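Local coordinates for protein GTP pyrophosphokinase (Streptococcus pneumoniae, PDB 2BE3) that probably transfers pyrophosphate from ATP to GTP or GDP to make the alarmone (p)ppGpp, at residues Leu79-Gln84 against Ala141-Arg146. Sequence-based numbering, arbitrary orientation.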
loop_
_atom_site.group_PDB
_atom_site.type_symbol
_atom_site.label_atom_id
_atom_site.label_comp_id
_atom_site.label_asym_id
_atom_site.label_seq_id
_atom_site.Cartn_x
_atom_site.Cartn_y
_atom_site.Cartn_z
ATOM N N LEU A 79 3.494 6.263 12.384
ATOM C CA LEU A 79 2.703 7.079 11.478
ATOM C C LEU A 79 2.179 8.211 12.288
ATOM O O LEU A 79 1.947 8.033 13.491
ATOM C CB LEU A 79 1.548 6.274 10.859
ATOM C CG LEU A 79 2.335 5.383 9.896
ATOM C CD1 LEU A 79 2.347 3.866 10.205
ATOM C CD2 LEU A 79 2.222 5.779 8.439
ATOM N N ARG A 80 2.025 9.374 11.628
ATOM C CA ARG A 80 1.489 10.580 12.237
ATOM C C ARG A 80 0.341 11.089 11.394
ATOM O O ARG A 80 0.491 11.396 10.195
ATOM C CB ARG A 80 2.565 11.661 12.337
ATOM C CG ARG A 80 3.795 11.245 13.107
ATOM C CD ARG A 80 3.514 11.294 14.566
ATOM N NE ARG A 80 4.426 10.443 15.324
ATOM C CZ ARG A 80 5.587 10.862 15.829
ATOM N NH1 ARG A 80 5.988 12.132 15.632
ATOM N NH2 ARG A 80 6.344 10.017 16.522
ATOM N N VAL A 81 -0.819 11.157 12.018
ATOM C CA VAL A 81 -1.992 11.639 11.335
ATOM C C VAL A 81 -2.352 12.971 11.940
ATOM O O VAL A 81 -2.582 13.045 13.130
ATOM C CB VAL A 81 -3.134 10.598 11.425
ATOM C CG1 VAL A 81 -4.494 11.156 10.892
ATOM C CG2 VAL A 81 -2.704 9.331 10.692
HETATM N N MSE A 82 -2.356 14.019 11.117
HETATM C CA MSE A 82 -2.674 15.372 11.545
HETATM C C MSE A 82 -4.129 15.693 11.247
HETATM O O MSE A 82 -4.592 15.490 10.135
HETATM C CB MSE A 82 -1.736 16.381 10.858
HETATM C CG MSE A 82 -0.632 16.945 11.791
HETATM SE SE MSE A 82 0.589 15.542 12.569
HETATM C CE MSE A 82 1.406 14.853 10.721
ATOM N N VAL A 83 -4.851 16.153 12.259
ATOM C CA VAL A 83 -6.274 16.428 12.163
ATOM C C VAL A 83 -6.493 17.884 12.524
ATOM O O VAL A 83 -5.637 18.508 13.167
ATOM C CB VAL A 83 -7.148 15.482 13.092
ATOM C CG1 VAL A 83 -6.960 13.992 12.722
ATOM C CG2 VAL A 83 -6.833 15.702 14.570
ATOM N N GLN A 84 -7.630 18.432 12.102
ATOM C CA GLN A 84 -7.962 19.804 12.378
ATOM C C GLN A 84 -8.323 20.011 13.853
ATOM O O GLN A 84 -7.759 20.896 14.526
ATOM C CB GLN A 84 -9.138 20.179 11.500
ATOM C CG GLN A 84 -9.297 21.625 11.223
ATOM C CD GLN A 84 -10.256 21.893 10.086
ATOM O OE1 GLN A 84 -11.271 21.191 9.907
ATOM N NE2 GLN A 84 -9.955 22.942 9.315
ATOM N N ALA A 141 2.857 -1.491 14.496
ATOM C CA ALA A 141 3.013 -0.071 14.074
ATOM C C ALA A 141 2.281 0.860 15.053
ATOM O O ALA A 141 1.247 0.492 15.632
ATOM C CB ALA A 141 2.517 0.125 12.659
ATOM N N GLU A 142 2.826 2.045 15.273
ATOM C CA GLU A 142 2.176 3.011 16.125
ATOM C C GLU A 142 1.646 4.173 15.274
ATOM O O GLU A 142 2.430 4.833 14.576
ATOM C CB GLU A 142 3.151 3.494 17.166
ATOM C CG GLU A 142 2.575 4.407 18.230
ATOM C CD GLU A 142 3.622 5.384 18.735
ATOM O OE1 GLU A 142 4.161 6.201 17.904
ATOM O OE2 GLU A 142 3.918 5.315 19.954
ATOM N N ILE A 143 0.322 4.361 15.257
ATOM C CA ILE A 143 -0.276 5.514 14.604
ATOM C C ILE A 143 -0.636 6.560 15.660
ATOM O O ILE A 143 -1.452 6.301 16.554
ATOM C CB ILE A 143 -1.529 5.150 13.788
ATOM C CG1 ILE A 143 -1.216 4.017 12.781
ATOM C CG2 ILE A 143 -2.099 6.427 13.097
ATOM C CD1 ILE A 143 -2.447 3.363 12.184
ATOM N N GLN A 144 -0.004 7.728 15.580
ATOM C CA GLN A 144 -0.361 8.839 16.446
ATOM C C GLN A 144 -1.291 9.835 15.752
ATOM O O GLN A 144 -1.164 10.098 14.545
ATOM C CB GLN A 144 0.895 9.533 16.914
ATOM C CG GLN A 144 1.595 8.754 18.002
ATOM C CD GLN A 144 2.601 9.594 18.702
ATOM O OE1 GLN A 144 2.310 10.716 19.090
ATOM N NE2 GLN A 144 3.805 9.083 18.845
ATOM N N ILE A 145 -2.244 10.373 16.494
ATOM C CA ILE A 145 -3.173 11.302 15.899
ATOM C C ILE A 145 -3.058 12.605 16.650
ATOM O O ILE A 145 -3.159 12.628 17.863
ATOM C CB ILE A 145 -4.643 10.757 15.906
ATOM C CG1 ILE A 145 -4.717 9.442 15.143
ATOM C CG2 ILE A 145 -5.565 11.712 15.140
ATOM C CD1 ILE A 145 -5.634 8.511 15.727
ATOM N N ARG A 146 -2.871 13.697 15.931
ATOM C CA ARG A 146 -2.561 14.951 16.571
ATOM C C ARG A 146 -3.233 16.106 15.857
ATOM O O ARG A 146 -3.422 16.032 14.642
ATOM C CB ARG A 146 -1.052 15.185 16.441
ATOM C CG ARG A 146 -0.233 14.295 17.288
ATOM C CD ARG A 146 1.212 14.499 16.980
ATOM N NE ARG A 146 1.968 13.639 17.881
ATOM C CZ ARG A 146 3.288 13.658 18.010
ATOM N NH1 ARG A 146 4.029 14.522 17.319
ATOM N NH2 ARG A 146 3.856 12.821 18.857
HETATM O O HOH W 1 3.949 7.498 15.539
HETATM O O HOH W 2 6.991 14.155 18.092
#
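The carbonyl oxygen of L79 is gripped twice: the backbone N of Q144 donates to L79 O at 2.9 Å, and a water reaches the same oxygen. That water also accepts from R80 NE, lying in the guanidinium plane, and meets E142 OE1, so it links the L79 carbonyl and the R80 side chain to the E142 carboxylate. Four more backbone bonds continue the ladder, with 2.8 Å from V81 N to Q144 O and the same from V83 N to R146 O; L79 and V81 each bond to the two residues flanking their partners, I143 and I145, as in parallel pairing.

On one face, long polar side chains form a layer. R80 bends at chi2 (-78°), which carries its end across to lie beside Q144 and against R146; there its CD sits over the centre of the R146 guanidinium, and the two guanidinium planes are 32° apart. The like-charged R80 NH1 and R146 NH1 come within 3.5 Å, and a second water accepts from R146 NH1 and, weakly, from R80 NH1. Q144 suits its place between an acid and a base: its NE2 donates to E142 OE1 at 3.1 Å, while its OE1 takes R146 NH2 at 2.6 Å. S121 OG bonds to both Q144 OE1 and R146 NE, and Y119 OH to R146 NH2 and, weakly, to Q144 OE1.

L79, V81, I143 and I145 point to the opposite face, mostly beta-branched residues that suit a strand. V81 CG2 meets I143 CG2 at 3.8 Å, and V83 CG1 reaches I145 CG2. Helix 6-35 covers this apolar face, while helix 148-164 lies against M82 and R146 on the polar one. This is the parallel pair inside the mixed sheet of the RelA/SpoT domain, a nucleotidyltransferase-like fold.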